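Local coordinates for protein tyrocidine synthase 2 (Brevibacillus parabrevis, PDB 6TA8) that belongs to the large nonribosomal peptide synthetases and is represented here by a domain of the condensation family, built as two sheet-and-helix halves, at residues 259-264 and 458-463; 279-284 and 453-458. One frame throughout, in Å; residues are numbered along the deposited sequence.

Contact 1 (259-264 and 458-463); sequences VPQTEN and HLLGII
Leu460 brings one methyl group, CD2, over a face of the side-chain amide of Gln261. The methyl carbon lies 3.4 Å from Gln261 NE2 and 3.6 Å from Gln261 CD, with Gln261 OE1 only slightly farther at 3.9 Å, so it sits above the amide group as a whole and not at its rim. Leucine suits this place because its CG stands beside the backbone N and the CD2 branch then reaches over to helix 259-267, laying an apolar methyl on the flat amide. That helix is tied in turn to strand 431-439, where the OG1 of Thr262 bonds to the N of Leu432. Gln261 extends beyond CG (chi2 165°), which carries its amide out between the helices. The group does not depend on its neighbour for bonding: OE1 accepts from the backbone N of Thr258, just ahead of the helix, and this fixes which way the amide is turned. Gly461 comes next, where the helix is kinked and its N makes no bond to the preceding turn. Ile462 faces elsewhere, onto Leu339 and Ile343 of helix 339-351, a greasy surface that suits a branched aliphatic chain. Ile463 points back to the shorter helix, and its CD1 stands 4.3 Å from Gln261 O. The same side chain also packs on Val269, and it is buried, a place that suits a wholly apolar side chain. With no hydrogen bond or ion pair between the segments and just 163 Å² buried, the contact rests on one leucine methyl over an amide face and one isoleucine methyl near a backbone carbonyl, van der Waals contact that is weakly directional and sets no precise alignment of the two helices.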
ATOM      1  N   VAL A 259      -0.702  -6.471  23.301  1.00 58.84           N
ATOM      2  CA  VAL A 259       0.589  -7.036  22.909  1.00 64.50           C
ATOM      3  C   VAL A 259       0.756  -8.489  23.362  1.00 63.86           C
ATOM      4  O   VAL A 259       1.573  -9.202  22.764  1.00 61.66           O
ATOM      5  CB  VAL A 259       1.758  -6.159  23.401  1.00 64.48           C
ATOM      6  CG1 VAL A 259       1.455  -4.687  23.176  1.00 53.45           C
ATOM      7  CG2 VAL A 259       2.103  -6.420  24.857  1.00 65.40           C
ATOM      8  N   PRO A 260       0.041  -8.995  24.382  1.00 64.28           N
ATOM      9  CA  PRO A 260       0.044 -10.455  24.568  1.00 63.83           C
ATOM     10  C   PRO A 260      -0.793 -11.185  23.534  1.00 69.59           C
ATOM     11  O   PRO A 260      -0.446 -12.310  23.156  1.00 72.42           O
ATOM     12  CB  PRO A 260      -0.518 -10.639  25.985  1.00 71.13           C
ATOM     13  CG  PRO A 260      -0.330  -9.326  26.645  1.00 63.15           C
ATOM     14  CD  PRO A 260      -0.557  -8.335  25.557  1.00 65.09           C
ATOM     15  N   GLN A 261      -1.891 -10.582  23.069  1.00 64.83           N
ATOM     16  CA  GLN A 261      -2.701 -11.216  22.036  1.00 63.00           C
ATOM     17  C   GLN A 261      -1.987 -11.230  20.690  1.00 65.09           C
ATOM     18  O   GLN A 261      -2.184 -12.155  19.895  1.00 66.71           O
ATOM     19  CB  GLN A 261      -4.047 -10.503  21.906  1.00 60.12           C
ATOM     20  CG  GLN A 261      -5.017 -10.770  23.044  1.00 68.21           C
ATOM     21  CD  GLN A 261      -6.164  -9.777  23.070  1.00 62.46           C
ATOM     22  OE1 GLN A 261      -6.088  -8.709  22.463  1.00 58.73           O
ATOM     23  NE2 GLN A 261      -7.234 -10.125  23.776  1.00 58.47           N
ATOM     24  N   THR A 262      -1.157 -10.220  20.421  1.00 66.61           N
ATOM     25  CA  THR A 262      -0.477 -10.138  19.133  1.00 67.94           C
ATOM     26  C   THR A 262       0.670 -11.136  19.035  1.00 64.39           C
ATOM     27  O   THR A 262       0.822 -11.809  18.009  1.00 67.44           O
ATOM     28  CB  THR A 262       0.038  -8.717  18.899  1.00 57.13           C
ATOM     29  OG1 THR A 262      -1.010  -7.776  19.162  1.00 63.35           O
ATOM     30  CG2 THR A 262       0.507  -8.552  17.463  1.00 59.73           C
ATOM     31  N   GLU A 263       1.489 -11.245  20.084  1.00 67.69           N
ATOM     32  CA  GLU A 263       2.602 -12.190  20.054  1.00 73.08           C
ATOM     33  C   GLU A 263       2.114 -13.631  20.024  1.00 69.13           C
ATOM     34  O   GLU A 263       2.777 -14.496  19.441  1.00 71.93           O
ATOM     35  CB  GLU A 263       3.526 -11.961  21.250  1.00 71.88           C
ATOM     36  CG  GLU A 263       4.711 -11.058  20.948  1.00 75.15           C
ATOM     37  CD  GLU A 263       5.718 -11.707  20.017  1.00 85.25           C
ATOM     38  OE1 GLU A 263       6.001 -12.910  20.192  1.00 85.73           O
ATOM     39  OE2 GLU A 263       6.223 -11.015  19.107  1.00 83.52           O
ATOM     40  N   ASN A 264       0.967 -13.911  20.650  1.00 70.44           N
ATOM     41  CA  ASN A 264       0.342 -15.219  20.485  1.00 73.22           C
ATOM     42  C   ASN A 264      -0.015 -15.464  19.025  1.00 76.03           C
ATOM     43  O   ASN A 264       0.165 -16.574  18.509  1.00 78.12           O
ATOM     44  CB  ASN A 264      -0.903 -15.324  21.367  1.00 74.34           C
ATOM     45  CG  ASN A 264      -0.568 -15.531  22.831  1.00 77.50           C
ATOM     46  OD1 ASN A 264       0.563 -15.302  23.260  1.00 77.85           O
ATOM     47  ND2 ASN A 264      -1.555 -15.965  23.607  1.00 65.75           N
ATOM     48  N   HIS A 458     -13.759 -12.850  16.139  1.00 58.50           N
ATOM     49  CA  HIS A 458     -13.271 -14.002  15.392  1.00 54.66           C
ATOM     50  C   HIS A 458     -11.754 -14.106  15.389  1.00 54.23           C
ATOM     51  O   HIS A 458     -11.222 -15.218  15.317  1.00 63.34           O
ATOM     52  CB  HIS A 458     -13.781 -13.955  13.948  1.00 48.47           C
ATOM     53  CG  HIS A 458     -15.241 -14.252  13.816  1.00 49.49           C
ATOM     54  ND1 HIS A 458     -16.190 -13.266  13.653  1.00 61.14           N
ATOM     55  CD2 HIS A 458     -15.917 -15.425  13.828  1.00 50.39           C
ATOM     56  CE1 HIS A 458     -17.387 -13.818  13.567  1.00 60.21           C
ATOM     57  NE2 HIS A 458     -17.249 -15.128  13.669  1.00 53.56           N
ATOM     58  N   LEU A 459     -11.045 -12.977  15.461  1.00 56.42           N
ATOM     59  CA  LEU A 459      -9.594 -13.023  15.607  1.00 52.76           C
ATOM     60  C   LEU A 459      -9.206 -13.627  16.950  1.00 52.73           C
ATOM     61  O   LEU A 459      -8.311 -14.477  17.028  1.00 62.67           O
ATOM     62  CB  LEU A 459      -9.003 -11.621  15.457  1.00 49.38           C
ATOM     63  CG  LEU A 459      -8.848 -11.078  14.037  1.00 52.40           C
ATOM     64  CD1 LEU A 459      -8.341  -9.643  14.068  1.00 53.75           C
ATOM     65  CD2 LEU A 459      -7.917 -11.961  13.226  1.00 58.14           C
ATOM     66  N   LEU A 460      -9.873 -13.197  18.023  1.00 58.04           N
ATOM     67  CA  LEU A 460      -9.614 -13.776  19.338  1.00 61.55           C
ATOM     68  C   LEU A 460     -10.042 -15.234  19.401  1.00 60.93           C
ATOM     69  O   LEU A 460      -9.428 -16.030  20.121  1.00 64.08           O
ATOM     70  CB  LEU A 460     -10.329 -12.964  20.417  1.00 56.53           C
ATOM     71  CG  LEU A 460      -9.997 -11.473  20.471  1.00 52.40           C
ATOM     72  CD1 LEU A 460     -10.920 -10.754  21.442  1.00 55.24           C
ATOM     73  CD2 LEU A 460      -8.541 -11.264  20.851  1.00 54.51           C
ATOM     74  N   GLY A 461     -11.088 -15.606  18.660  1.00 61.94           N
ATOM     75  CA  GLY A 461     -11.520 -16.991  18.648  1.00 57.60           C
ATOM     76  C   GLY A 461     -10.560 -17.908  17.921  1.00 64.25           C
ATOM     77  O   GLY A 461     -10.451 -19.090  18.259  1.00 77.44           O
ATOM     78  N   ILE A 462      -9.850 -17.385  16.919  1.00 60.15           N
ATOM     79  CA  ILE A 462      -8.909 -18.207  16.167  1.00 71.71           C
ATOM     80  C   ILE A 462      -7.628 -18.431  16.963  1.00 74.18           C
ATOM     81  O   ILE A 462      -7.118 -19.555  17.031  1.00 73.99           O
ATOM     82  CB  ILE A 462      -8.624 -17.568  14.795  1.00 72.63           C
ATOM     83  CG1 ILE A 462      -9.829 -17.733  13.868  1.00 65.67           C
ATOM     84  CG2 ILE A 462      -7.385 -18.182  14.163  1.00 65.14           C
ATOM     85  CD1 ILE A 462      -9.643 -17.099  12.509  1.00 59.15           C
ATOM     86  N   ILE A 463      -7.090 -17.375  17.579  1.00 64.87           N
ATOM     87  CA  ILE A 463      -5.840 -17.519  18.320  1.00 69.88           C
ATOM     88  C   ILE A 463      -6.034 -18.398  19.549  1.00 73.70           C
ATOM     89  O   ILE A 463      -5.125 -19.143  19.934  1.00 80.48           O
ATOM     90  CB  ILE A 463      -5.271 -16.138  18.697  1.00 67.02           C
ATOM     91  CG1 ILE A 463      -6.271 -15.349  19.544  1.00 73.05           C
ATOM     92  CG2 ILE A 463      -4.906 -15.358  17.446  1.00 70.66           C
ATOM     93  CD1 ILE A 463      -5.631 -14.529  20.644  1.00 62.68           C
TER

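Contact 2 (279-284 and 453-458); sequences DLLLTA and DSYRKH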
ATOM      1  N   ASP A 279      -3.631 -15.839   5.917  1.00 59.26           N
ATOM      2  CA  ASP A 279      -4.624 -16.902   6.038  1.00 54.35           C
ATOM      3  C   ASP A 279      -5.580 -16.635   7.195  1.00 57.40           C
ATOM      4  O   ASP A 279      -6.802 -16.743   7.042  1.00 54.00           O
ATOM      5  CB  ASP A 279      -3.929 -18.253   6.216  1.00 62.40           C
ATOM      6  CG  ASP A 279      -3.202 -18.707   4.966  1.00 68.84           C
ATOM      7  OD1 ASP A 279      -3.626 -18.321   3.856  1.00 63.74           O
ATOM      8  OD2 ASP A 279      -2.206 -19.451   5.092  1.00 70.38           O
ATOM      9  N   LEU A 280      -5.040 -16.282   8.362  1.00 53.53           N
ATOM     10  CA  LEU A 280      -5.875 -16.082   9.542  1.00 53.19           C
ATOM     11  C   LEU A 280      -6.657 -14.775   9.469  1.00 57.89           C
ATOM     12  O   LEU A 280      -7.800 -14.709   9.935  1.00 59.71           O
ATOM     13  CB  LEU A 280      -5.012 -16.116  10.803  1.00 59.21           C
ATOM     14  CG  LEU A 280      -4.125 -17.352  10.968  1.00 60.10           C
ATOM     15  CD1 LEU A 280      -3.288 -17.250  12.233  1.00 68.78           C
ATOM     16  CD2 LEU A 280      -4.966 -18.620  10.974  1.00 52.76           C
ATOM     17  N   LEU A 281      -6.063 -13.730   8.889  1.00 56.99           N
ATOM     18  CA  LEU A 281      -6.747 -12.443   8.815  1.00 51.37           C
ATOM     19  C   LEU A 281      -7.914 -12.478   7.837  1.00 54.89           C
ATOM     20  O   LEU A 281      -8.924 -11.799   8.058  1.00 52.26           O
ATOM     21  CB  LEU A 281      -5.761 -11.344   8.421  1.00 54.70           C
ATOM     22  CG  LEU A 281      -4.722 -10.958   9.474  1.00 56.41           C
ATOM     23  CD1 LEU A 281      -3.886  -9.782   8.996  1.00 55.56           C
ATOM     24  CD2 LEU A 281      -5.393 -10.640  10.801  1.00 55.85           C
ATOM     25  N   LEU A 282      -7.799 -13.254   6.757  1.00 51.57           N
ATOM     26  CA  LEU A 282      -8.889 -13.339   5.791  1.00 53.71           C
ATOM     27  C   LEU A 282      -9.978 -14.304   6.241  1.00 57.92           C
ATOM     28  O   LEU A 282     -11.143 -14.136   5.862  1.00 55.69           O
ATOM     29  CB  LEU A 282      -8.351 -13.754   4.420  1.00 53.51           C
ATOM     30  CG  LEU A 282      -7.561 -12.685   3.659  1.00 53.04           C
ATOM     31  CD1 LEU A 282      -7.180 -13.182   2.272  1.00 52.09           C
ATOM     32  CD2 LEU A 282      -8.356 -11.391   3.572  1.00 45.22           C
ATOM     33  N   THR A 283      -9.623 -15.313   7.040  1.00 58.64           N
ATOM     34  CA  THR A 283     -10.629 -16.228   7.569  1.00 59.28           C
ATOM     35  C   THR A 283     -11.556 -15.512   8.543  1.00 52.42           C
ATOM     36  O   THR A 283     -12.784 -15.613   8.437  1.00 51.91           O
ATOM     37  CB  THR A 283      -9.951 -17.420   8.247  1.00 59.05           C
ATOM     38  OG1 THR A 283      -9.099 -18.085   7.306  1.00 58.19           O
ATOM     39  CG2 THR A 283     -10.992 -18.403   8.763  1.00 54.87           C
ATOM     40  N   ALA A 284     -10.983 -14.779   9.501  1.00 54.79           N
ATOM     41  CA  ALA A 284     -11.792 -13.989  10.420  1.00 55.58           C
ATOM     42  C   ALA A 284     -12.538 -12.867   9.712  1.00 49.69           C
ATOM     43  O   ALA A 284     -13.571 -12.412  10.214  1.00 61.26           O
ATOM     44  CB  ALA A 284     -10.915 -13.410  11.532  1.00 46.15           C
ATOM     45  N   ASP A 453     -16.280  -5.025  15.529  1.00 53.57           N
ATOM     46  CA  ASP A 453     -16.396  -5.851  16.726  1.00 60.91           C
ATOM     47  C   ASP A 453     -16.627  -7.314  16.372  1.00 57.32           C
ATOM     48  O   ASP A 453     -16.208  -8.204  17.121  1.00 53.65           O
ATOM     49  CB  ASP A 453     -17.521  -5.329  17.620  1.00 59.97           C
ATOM     50  CG  ASP A 453     -17.240  -3.939  18.159  1.00 68.77           C
ATOM     51  OD1 ASP A 453     -16.133  -3.416  17.912  1.00 71.63           O
ATOM     52  OD2 ASP A 453     -18.127  -3.367  18.829  1.00 70.92           O
ATOM     53  N   SER A 454     -17.289  -7.582  15.244  1.00 54.98           N
ATOM     54  CA  SER A 454     -17.430  -8.957  14.780  1.00 52.82           C
ATOM     55  C   SER A 454     -16.120  -9.486  14.208  1.00 59.48           C
ATOM     56  O   SER A 454     -15.871 -10.697  14.247  1.00 54.43           O
ATOM     57  CB  SER A 454     -18.543  -9.051  13.735  1.00 52.00           C
ATOM     58  OG  SER A 454     -19.789  -8.653  14.279  1.00 57.30           O
ATOM     59  N   TYR A 455     -15.279  -8.599  13.675  1.00 56.81           N
ATOM     60  CA  TYR A 455     -13.972  -9.016  13.180  1.00 55.07           C
ATOM     61  C   TYR A 455     -13.019  -9.340  14.322  1.00 53.59           C
ATOM     62  O   TYR A 455     -12.137 -10.194  14.170  1.00 56.68           O
ATOM     63  CB  TYR A 455     -13.385  -7.924  12.283  1.00 55.63           C
ATOM     64  CG  TYR A 455     -12.117  -8.317  11.560  1.00 50.03           C
ATOM     65  CD1 TYR A 455     -11.959  -9.592  11.032  1.00 55.72           C
ATOM     66  CD2 TYR A 455     -11.079  -7.409  11.397  1.00 48.83           C
ATOM     67  CE1 TYR A 455     -10.801  -9.951  10.370  1.00 49.74           C
ATOM     68  CE2 TYR A 455      -9.919  -7.760  10.735  1.00 56.83           C
ATOM     69  CZ  TYR A 455      -9.785  -9.032  10.223  1.00 50.10           C
ATOM     70  OH  TYR A 455      -8.632  -9.388   9.563  1.00 53.63           O
ATOM     71  N   ARG A 456     -13.184  -8.682  15.471  1.00 51.01           N
ATOM     72  CA  ARG A 456     -12.326  -8.957  16.618  1.00 55.45           C
ATOM     73  C   ARG A 456     -12.744 -10.236  17.335  1.00 59.23           C
ATOM     74  O   ARG A 456     -11.887 -11.018  17.763  1.00 53.33           O
ATOM     75  CB  ARG A 456     -12.342  -7.771  17.582  1.00 48.68           C
ATOM     76  CG  ARG A 456     -11.811  -8.091  18.968  1.00 50.70           C
ATOM     77  CD  ARG A 456     -11.404  -6.831  19.707  1.00 53.53           C
ATOM     78  NE  ARG A 456     -12.442  -5.807  19.654  1.00 59.25           N
ATOM     79  CZ  ARG A 456     -12.290  -4.569  20.110  1.00 56.07           C
ATOM     80  NH1 ARG A 456     -11.139  -4.197  20.656  1.00 52.81           N
ATOM     81  NH2 ARG A 456     -13.289  -3.700  20.022  1.00 59.50           N
ATOM     82  N   LYS A 457     -14.053 -10.471  17.470  1.00 56.60           N
ATOM     83  CA  LYS A 457     -14.535 -11.669  18.145  1.00 55.05           C
ATOM     84  C   LYS A 457     -14.183 -12.948  17.397  1.00 57.69           C
ATOM     85  O   LYS A 457     -14.302 -14.034  17.975  1.00 59.64           O
ATOM     86  CB  LYS A 457     -16.050 -11.588  18.352  1.00 57.36           C
ATOM     87  CG  LYS A 457     -16.879 -11.901  17.117  1.00 59.39           C
ATOM     88  CD  LYS A 457     -18.207 -12.536  17.502  1.00 58.46           C
ATOM     89  CE  LYS A 457     -19.162 -12.599  16.319  1.00 63.29           C
ATOM     90  NZ  LYS A 457     -19.695 -11.255  15.958  1.00 55.50           N
ATOM     91  N   HIS A 458     -13.759 -12.850  16.139  1.00 58.50           N
ATOM     92  CA  HIS A 458     -13.271 -14.002  15.392  1.00 54.66           C
ATOM     93  C   HIS A 458     -11.754 -14.106  15.389  1.00 54.23           C
ATOM     94  O   HIS A 458     -11.222 -15.218  15.317  1.00 63.34           O
ATOM     95  CB  HIS A 458     -13.781 -13.955  13.948  1.00 48.47           C
ATOM     96  CG  HIS A 458     -15.241 -14.252  13.816  1.00 49.49           C
ATOM     97  ND1 HIS A 458     -16.190 -13.266  13.653  1.00 61.14           N
ATOM     98  CD2 HIS A 458     -15.917 -15.425  13.828  1.00 50.39           C
ATOM     99  CE1 HIS A 458     -17.387 -13.818  13.567  1.00 60.21           C
ATOM    100  NE2 HIS A 458     -17.249 -15.128  13.669  1.00 53.56           N
TER
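Asp279 O is gripped twice by one residue, from opposite faces of its plane, by the N and the OG1 of Thr283, and half a turn farther along the helix the carbonyl of Leu281 receives the hydroxyl of Tyr455 from across the contact. The threonine bond, OG1 to Asp279 O, is 2.7 Å long; a small hydroxyl so used is satisfied within its own buried helix. Tyr455 OH donates to Leu281 O at 2.9 Å, approaching well off the C=O direction (118°) and tilted from the carbonyl plane. With CG anti to the backbone N (chi1 -172°), the tyrosine ring is thrown across to helix 277-293 and meets it edge-on: Leu281 O lies in the ring plane, and Tyr455 CD1 is 3.3 Å from Ala284 O. Both helices belong to the half of this condensation-family domain built on a six-stranded mixed sheet, in the two-part architecture related to chloramphenicol acetyltransferase, and Phe385 of strand 383-390 touches both Leu281 and Tyr455. The helix segments run at 129° to each other, their axes 9.6 Å apart, and draw closest where Ala284 meets His458. Alanine fits there because its single methyl can pack on Tyr455 CE1 at 3.7 Å and on the CB of His458 at nearly the same range. The imidazole itself turns back along its helix, donating from ND1 to Ser454 O at 2.7 Å, which fixes its rotation.

Overall arrangement
Contacts 1 and 2 lie with their centres about 10 Å apart, on the same side of the chain's centre, and share helix 445-466. Along the chain the order is 259-264, 279-284, 453-458 and 458-463, the last two meeting at His458, so contact 2 falls within the span that contact 1 brings together. Leu459 joins them, its CD2 packing on Ala284 CB and on Leu281 CD2, while Ile462 reaches Leu280 and Ala284. The long C-terminal helix therefore holds two partners, helix 277-293, whose segment 279-284 is buried, and the more peripheral helix 259-267, gathering distant parts of the sequence onto one half of the condensation-family domain.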